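Local coordinates for protein dally-like, isoform A (Drosophila melanogaster, PDB 6XTZ) that binds Wnt and Hedgehog proteins, probably as a cell-surface heparan sulfate proteoglycan of the glypican family, and shelters the palmitoleate lipid of Wnt in a pocket of its helical core, at residues A[90-93]-A[94-98]; A[224-227]-A[228-232]; A[439-442]-A[443-446]. The protein carries 5 engineered substitutions. All blocks are in the same frame, centred on the assembly; numbering follows the deposited sequence.

Contact 1: residues A[90-93]-A[94-98]; sequences IFTA and LLKES. With O18 (O-palmitoleoyl serine), chain H.
Leu94 N bonds to Ile90 O at 2.8 Å, one step in the regular i to i+4 pattern of helix 51-110. Leu95 N repeats it with Phe91 O, but less straight, with 140° at the hydrogen. A second, weak bond runs from the same Leu95 N to Thr92 O. Lys96 N to Thr92 O and Glu97 N to Ala93 O are straighter and continue the turn.

On one side of the helix the Phe91 ring and the Leu95 methyls meet obliquely. Phe91 CE2 lies 4.0 Å from Leu95 CD1. The ring also meets Phe132 of helix 118-134, and Leu95 packs on Phe197 of helix 185-216, so this side faces the helical bundle. Leu95 CD1 does double duty, since it also lies 3.9 Å from C6 of the O-palmitoleoyl serine. Leu94 is turned to the serine end of the ligand, with its CD1 3.9 Å from C, the carboxyl carbon of that serine part.

Ser98 completes this side. Its OG lies anti to the carbonyl carbon (chi1 -62°), which folds the hydroxyl back along the helix. There it donates to Leu94 O at 2.7 Å. The bond satisfies the buried hydroxyl within its own helix and fixes its rotation. The same OG comes within 3.1 Å of ligand C3, a close contact with the acyl chain.

The other side is more open. The Lys96 chain lies alongside Thr92, bending at its end to bring NZ near Thr92 CG2. Thr92 OG1 is hydrogen-bonded to Lys88 O. The Glu97 chain turns back along the helix and rests OE1 near Ala93 CB.

Leu94, Leu95 and Ser98 are part of the lining of the palmitoleate pocket: two branched apolar side chains and a serine whose hydroxyl is tied to its own helix.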
loop_
_atom_site.group_PDB
_atom_site.type_symbol
_atom_site.label_atom_id
_atom_site.label_comp_id
_atom_site.label_asym_id
_atom_site.label_seq_id
_atom_site.Cartn_x
_atom_site.Cartn_y
_atom_site.Cartn_z
ATOM N N ILE A 90 4.450 17.218 3.124
ATOM C CA ILE A 90 4.509 17.684 4.506
ATOM C C ILE A 90 5.898 17.458 5.090
ATOM O O ILE A 90 6.476 18.350 5.720
ATOM C CB ILE A 90 3.420 16.998 5.351
ATOM C CG1 ILE A 90 2.041 17.569 5.015
ATOM C CG2 ILE A 90 3.718 17.147 6.837
ATOM C CD1 ILE A 90 0.901 16.888 5.745
ATOM N N PHE A 91 6.461 16.265 4.878
ATOM C CA PHE A 91 7.782 15.975 5.427
ATOM C C PHE A 91 8.871 16.749 4.697
ATOM O O PHE A 91 9.867 17.155 5.309
ATOM C CB PHE A 91 8.069 14.474 5.373
ATOM C CG PHE A 91 9.298 14.070 6.146
ATOM C CD1 PHE A 91 9.250 13.943 7.524
ATOM C CD2 PHE A 91 10.499 13.829 5.499
ATOM C CE1 PHE A 91 10.375 13.579 8.244
ATOM C CE2 PHE A 91 11.629 13.464 6.214
ATOM C CZ PHE A 91 11.565 13.337 7.588
ATOM N N THR A 92 8.711 16.953 3.388
ATOM C CA THR A 92 9.682 17.748 2.644
ATOM C C THR A 92 9.707 19.186 3.148
ATOM O O THR A 92 10.779 19.763 3.364
ATOM C CB THR A 92 9.363 17.707 1.148
ATOM O OG1 THR A 92 9.368 16.347 0.696
ATOM C CG2 THR A 92 10.399 18.500 0.365
ATOM N N ALA A 93 8.528 19.780 3.344
ATOM C CA ALA A 93 8.464 21.132 3.884
ATOM C C ALA A 93 8.941 21.170 5.330
ATOM O O ALA A 93 9.632 22.111 5.738
ATOM C CB ALA A 93 7.041 21.673 3.774
ATOM N N LEU A 94 8.580 20.155 6.119
ATOM C CA LEU A 94 9.063 20.077 7.492
ATOM C C LEU A 94 10.582 19.986 7.541
ATOM O O LEU A 94 11.211 20.529 8.458
ATOM C CB LEU A 94 8.435 18.874 8.195
ATOM C CG LEU A 94 8.625 18.776 9.708
ATOM C CD1 LEU A 94 7.812 19.848 10.421
ATOM C CD2 LEU A 94 8.251 17.387 10.203
ATOM N N LEU A 95 11.186 19.322 6.553
ATOM C CA LEU A 95 12.637 19.188 6.513
ATOM C C LEU A 95 13.303 20.525 6.205
ATOM O O LEU A 95 14.261 20.923 6.879
ATOM C CB LEU A 95 13.025 18.137 5.474
ATOM C CG LEU A 95 14.200 17.215 5.784
ATOM C CD1 LEU A 95 14.000 16.535 7.126
ATOM C CD2 LEU A 95 14.344 16.180 4.678
ATOM N N LYS A 96 12.807 21.232 5.186
ATOM C CA LYS A 96 13.389 22.519 4.819
ATOM C C LYS A 96 13.192 23.554 5.919
ATOM O O LYS A 96 14.085 24.368 6.182
ATOM C CB LYS A 96 12.784 23.011 3.503
ATOM C CG LYS A 96 13.207 22.207 2.282
ATOM C CD LYS A 96 12.427 22.627 1.045
ATOM C CE LYS A 96 13.078 22.105 -0.227
ATOM N NZ LYS A 96 13.214 20.624 -0.228
ATOM N N GLU A 97 12.026 23.542 6.570
ATOM C CA GLU A 97 11.784 24.471 7.668
ATOM C C GLU A 97 12.689 24.180 8.858
ATOM O O GLU A 97 13.007 25.091 9.630
ATOM C CB GLU A 97 10.316 24.414 8.091
ATOM C CG GLU A 97 9.355 25.027 7.082
ATOM C CD GLU A 97 7.902 24.720 7.394
ATOM O OE1 GLU A 97 7.138 24.421 6.451
ATOM O OE2 GLU A 97 7.524 24.772 8.584
ATOM N N SER A 98 13.114 22.926 9.020
ATOM C CA SER A 98 13.997 22.587 10.128
ATOM C C SER A 98 15.405 23.110 9.888
ATOM O O SER A 98 16.036 23.640 10.808
ATOM C CB SER A 98 14.011 21.077 10.346
ATOM O OG SER A 98 12.722 20.614 10.699
HETATM C CA O18 H . 7.497 20.648 15.413
HETATM C CB O18 H . 8.716 21.378 14.874
HETATM C C1 O18 H . 11.024 20.850 14.853
HETATM C C2 O18 H . 12.030 19.774 14.575
HETATM C C3 O18 H . 11.792 19.040 13.262
HETATM C C4 O18 H . 12.954 18.136 12.880
HETATM C C5 O18 H . 12.827 17.499 11.506
HETATM C C6 O18 H . 14.066 16.731 11.069
HETATM C C7 O18 H . 15.319 17.584 10.969
HETATM C C8 O18 H . 16.571 16.807 10.567
HETATM C C9 O18 H . 16.989 15.788 11.581
HETATM C C10 O18 H . 18.070 15.839 12.335
HETATM C C11 O18 H . 19.099 16.927 12.338
HETATM C C12 O18 H . 20.404 16.521 13.018
HETATM C C13 O18 H . 21.423 17.647 13.112
HETATM C C14 O18 H . 22.749 17.239 13.738
HETATM C C15 O18 H . 22.640 16.730 15.161
HETATM C C16 O18 H . 23.983 16.423 15.786
HETATM C C O18 H . 7.027 19.838 14.205
HETATM N N O18 H . 7.838 19.782 16.528
HETATM O OG O18 H . 9.777 20.421 14.652
HETATM O O11 O18 H . 11.295 21.965 15.212
HETATM O O O18 H . 5.853 19.874 13.848
#

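Contact 2: residues A[224-227]-A[228-232]; sequences ADCT and GALTK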
loop_
_atom_site.group_PDB
_atom_site.type_symbol
_atom_site.label_atom_id
_atom_site.label_comp_id
_atom_site.label_asym_id
_atom_site.label_seq_id
_atom_site.Cartn_x
_atom_site.Cartn_y
_atom_site.Cartn_z
ATOM N N ALA A 224 -13.851 -15.009 -20.799
ATOM C CA ALA A 224 -15.102 -15.588 -21.281
ATOM C C ALA A 224 -15.733 -16.518 -20.254
ATOM O O ALA A 224 -16.965 -16.588 -20.162
ATOM C CB ALA A 224 -14.863 -16.331 -22.593
ATOM N N ASP A 225 -14.918 -17.232 -19.474
ATOM C CA ASP A 225 -15.475 -18.117 -18.455
ATOM C C ASP A 225 -16.238 -17.339 -17.393
ATOM O O ASP A 225 -17.199 -17.858 -16.813
ATOM C CB ASP A 225 -14.368 -18.951 -17.808
ATOM C CG ASP A 225 -13.806 -20.001 -18.748
ATOM O OD1 ASP A 225 -14.275 -20.085 -19.904
ATOM O OD2 ASP A 225 -12.896 -20.747 -18.332
ATOM N N CYS A 226 -15.830 -16.095 -17.126
ATOM C CA CYS A 226 -16.560 -15.274 -16.166
ATOM C C CYS A 226 -17.927 -14.878 -16.704
ATOM O O CYS A 226 -18.912 -14.865 -15.958
ATOM C CB CYS A 226 -15.752 -14.026 -15.808
ATOM S SG CYS A 226 -16.748 -12.706 -15.073
ATOM N N THR A 227 -18.002 -14.543 -17.995
ATOM C CA THR A 227 -19.271 -14.128 -18.582
ATOM C C THR A 227 -20.333 -15.210 -18.429
ATOM O O THR A 227 -21.480 -14.915 -18.080
ATOM C CB THR A 227 -19.077 -13.776 -20.057
ATOM O OG1 THR A 227 -18.037 -12.800 -20.185
ATOM C CG2 THR A 227 -20.365 -13.215 -20.645
ATOM N N GLY A 228 -19.962 -16.470 -18.662
ATOM C CA GLY A 228 -20.936 -17.546 -18.564
ATOM C C GLY A 228 -21.502 -17.701 -17.165
ATOM O O GLY A 228 -22.721 -17.753 -16.976
ATOM N N ALA A 229 -20.623 -17.776 -16.164
ATOM C CA ALA A 229 -21.081 -17.942 -14.788
ATOM C C ALA A 229 -21.830 -16.714 -14.290
ATOM O O ALA A 229 -22.743 -16.837 -13.466
ATOM C CB ALA A 229 -19.896 -18.244 -13.872
ATOM N N LEU A 230 -21.463 -15.528 -14.781
ATOM C CA LEU A 230 -22.098 -14.298 -14.319
ATOM C C LEU A 230 -23.548 -14.213 -14.782
ATOM O O LEU A 230 -24.425 -13.786 -14.022
ATOM C CB LEU A 230 -21.299 -13.093 -14.814
ATOM C CG LEU A 230 -21.553 -11.731 -14.173
ATOM C CD1 LEU A 230 -21.246 -11.785 -12.687
ATOM C CD2 LEU A 230 -20.703 -10.673 -14.857
ATOM N N THR A 231 -23.819 -14.618 -16.021
ATOM C CA THR A 231 -25.175 -14.528 -16.552
ATOM C C THR A 231 -26.077 -15.613 -15.982
ATOM O O THR A 231 -27.258 -15.363 -15.715
ATOM C CB THR A 231 -25.143 -14.613 -18.073
ATOM O OG1 THR A 231 -24.669 -15.905 -18.461
ATOM C CG2 THR A 231 -24.205 -13.573 -18.615
ATOM N N LYS A 232 -25.543 -16.824 -15.797
ATOM C CA LYS A 232 -26.314 -17.878 -15.148
ATOM C C LYS A 232 -26.724 -17.474 -13.740
ATOM O O LYS A 232 -27.805 -17.852 -13.272
ATOM C CB LYS A 232 -25.507 -19.178 -15.122
ATOM C CG LYS A 232 -26.269 -20.380 -14.584
ATOM C CD LYS A 232 -25.384 -21.616 -14.546
ATOM C CE LYS A 232 -26.122 -22.811 -13.971
ATOM N NZ LYS A 232 -25.255 -24.019 -13.895
#
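Leu230 N and Cys226 O make a normal helical hydrogen bond of 2.9 Å, with the donor nearly in line with the C=O bond. Thr231 N to Thr227 O follows at 3.1 Å. The two bonds before them are weak: Gly228 N to Ala224 O is 3.4 Å and Ala229 N to Asp225 O is 3.5 Å. The backbone bonds of the first turn of helix 224-234 are thus longer than those of the next.

One side-chain hydroxyl adds to these backbone bonds. Thr231 OG1 sits between its own backbone N and carbonyl carbon (chi1 65°) and donates to Gly228 O at 3.1 Å. Lys232 N reaches the same oxygen from the same face of its plane. A valine in place of Thr231 has no hydroxyl to offer, so Gly228 O would probably keep just the Lys232 N bond of this pair, and the side chain would no longer be pinned in its rotation.

Helix 224-234 belongs to the cysteine-rich lobe of the glypican core. Cys226 forms a disulfide with Cys258, which ties the helix to helix 248-258.

A methyl also lies against a carbonyl: Thr231 CG2 is 3.1 Å from Thr227 O. The apolar contacts are few. Cys226 SG and Leu230 CD2 lie 4.5 Å apart on the buried side, where Leu230 also packs on Val254, Ile255 and Leu65. The methyl groups of Thr227 and Thr231 face each other more loosely, CG2 to CG2, at 4.4 Å.

Contact 3: residues A[439-442]-A[443-446]; sequences EPIL and DRIV
Asp443 CG lies anti to its carbonyl carbon (chi1 -61°), which turns the carboxylate back to the Pro440 ring. This is the N-terminus of helix 441-455, with Pro440 at the N-cap position. The carboxylate lies beside the ring, with Asp443 OD2 3.7 Å from Pro440 CD. The other oxygen, Asp443 OD1, is hydrogen-bonded to Asn288 ND2. The buried acidic group thus has a polar partner, and the positive end of the helix dipole probably favours its negative charge. Pro440 is also part of the lipid pocket and touches the bound O-palmitoleoyl serine.

Arg444 bends at its third torsion (chi3 63°), and its guanidinium ends up near Ile441. Its aliphatic part lies along the start of the helix: CG is 3.3 Å from Pro440 O and CD is 3.7 Å from Ile441 CA. Beyond it, Arg444 NH1 comes to 4.1 Å from Ile441 CG2.

Three backbone bonds set the turn. Arg444 N reaches Pro440 O at 3.1 Å in the carbonyl plane. Ile445 N to Ile441 O and Val446 N to Leu442 O have about the same length, but their donors are tilted from the plane.

Leu442, Ile445 and Val446 are buried. Val446 packs on Phe87 of helix 51-110, and Leu442 on Ile289. Leu442 CD1 lies 4.2 Å from Ile445 CG2. Leu442 O, which accepts from Val446 N, also has two methyl groups against it: Ile445 CG2 at 3.2 Å and Val446 CG2 at 3.1 Å.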
loop_
_atom_site.group_PDB
_atom_site.type_symbol
_atom_site.label_atom_id
_atom_site.label_comp_id
_atom_site.label_asym_id
_atom_site.label_seq_id
_atom_site.Cartn_x
_atom_site.Cartn_y
_atom_site.Cartn_z
ATOM N N GLU A 439 -0.762 18.650 18.323
ATOM C CA GLU A 439 -0.315 17.456 17.632
ATOM C C GLU A 439 0.357 17.850 16.323
ATOM O O GLU A 439 -0.233 18.602 15.534
ATOM C CB GLU A 439 -1.496 16.511 17.357
ATOM C CG GLU A 439 -2.207 16.041 18.616
ATOM C CD GLU A 439 -3.302 15.033 18.330
ATOM O OE1 GLU A 439 -4.111 15.274 17.409
ATOM O OE2 GLU A 439 -3.348 13.993 19.021
ATOM N N PRO A 440 1.581 17.389 16.063
ATOM C CA PRO A 440 2.265 17.780 14.825
ATOM C C PRO A 440 1.511 17.287 13.599
ATOM O O PRO A 440 0.892 16.222 13.611
ATOM C CB PRO A 440 3.638 17.105 14.943
ATOM C CG PRO A 440 3.790 16.768 16.391
ATOM C CD PRO A 440 2.408 16.501 16.896
ATOM N N ILE A 441 1.571 18.085 12.529
ATOM C CA ILE A 441 0.869 17.730 11.302
ATOM C C ILE A 441 1.464 16.487 10.655
ATOM O O ILE A 441 0.775 15.806 9.886
ATOM C CB ILE A 441 0.868 18.908 10.309
ATOM C CG1 ILE A 441 2.287 19.212 9.827
ATOM C CG2 ILE A 441 0.240 20.139 10.947
ATOM C CD1 ILE A 441 2.343 20.248 8.726
ATOM N N LEU A 442 2.728 16.170 10.943
ATOM C CA LEU A 442 3.298 14.927 10.438
ATOM C C LEU A 442 2.627 13.722 11.082
ATOM O O LEU A 442 2.347 12.726 10.408
ATOM C CB LEU A 442 4.806 14.897 10.677
ATOM C CG LEU A 442 5.529 13.633 10.204
ATOM C CD1 LEU A 442 5.268 13.377 8.726
ATOM C CD2 LEU A 442 7.022 13.740 10.478
ATOM N N ASP A 443 2.353 13.797 12.386
ATOM C CA ASP A 443 1.595 12.734 13.034
ATOM C C ASP A 443 0.170 12.662 12.502
ATOM O O ASP A 443 -0.405 11.571 12.424
ATOM C CB ASP A 443 1.581 12.939 14.549
ATOM C CG ASP A 443 2.972 12.919 15.155
ATOM O OD1 ASP A 443 3.961 12.877 14.394
ATOM O OD2 ASP A 443 3.073 12.939 16.399
ATOM N N ARG A 444 -0.408 13.806 12.126
ATOM C CA ARG A 444 -1.787 13.820 11.647
ATOM C C ARG A 444 -1.922 13.104 10.309
ATOM O O ARG A 444 -2.887 12.363 10.091
ATOM C CB ARG A 444 -2.285 15.262 11.538
ATOM C CG ARG A 444 -2.289 16.010 12.862
ATOM C CD ARG A 444 -2.583 17.492 12.673
ATOM N NE ARG A 444 -3.914 17.730 12.124
ATOM C CZ ARG A 444 -4.425 18.937 11.905
ATOM N NH1 ARG A 444 -3.714 20.021 12.190
ATOM N NH2 ARG A 444 -5.645 19.064 11.403
ATOM N N ILE A 445 -0.968 13.313 9.397
ATOM C CA ILE A 445 -1.046 12.645 8.103
ATOM C C ILE A 445 -0.674 11.173 8.233
ATOM O O ILE A 445 -1.198 10.325 7.500
ATOM C CB ILE A 445 -0.170 13.377 7.065
ATOM C CG1 ILE A 445 -0.254 12.693 5.697
ATOM C CG2 ILE A 445 1.270 13.463 7.530
ATOM C CD1 ILE A 445 -1.629 12.724 5.076
ATOM N N VAL A 446 0.215 10.837 9.173
ATOM C CA VAL A 446 0.535 9.434 9.419
ATOM C C VAL A 446 -0.673 8.704 9.995
ATOM O O VAL A 446 -0.979 7.573 9.598
ATOM C CB VAL A 446 1.764 9.316 10.340
ATOM C CG1 VAL A 446 1.923 7.886 10.836
ATOM C CG2 VAL A 446 3.021 9.756 9.605
#

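In the fold
The three contacts follow one another along the chain: contacts 1 and 2 within helices 51-110 and 224-234, contact 3 at the start of helix 441-455. Contacts 1 and 3 are distant in sequence but neighbours in space, with centres about 13 Å apart. Phe91 CD1 meets Leu442 CD2 at 3.7 Å, and Ile90 packs on Ile441 and Ile445. Helix 51-110 and Pro440, just ahead of helix 441-455, both line the palmitoleate pocket. Contact 2 lies on the opposite side of the chain's centre, about 53 Å from contact 1 between centres. Helix 51-110 also packs on contact 2, so this long helix links the disulfide-rich end to the lipid-binding part of the elongated all-helical core.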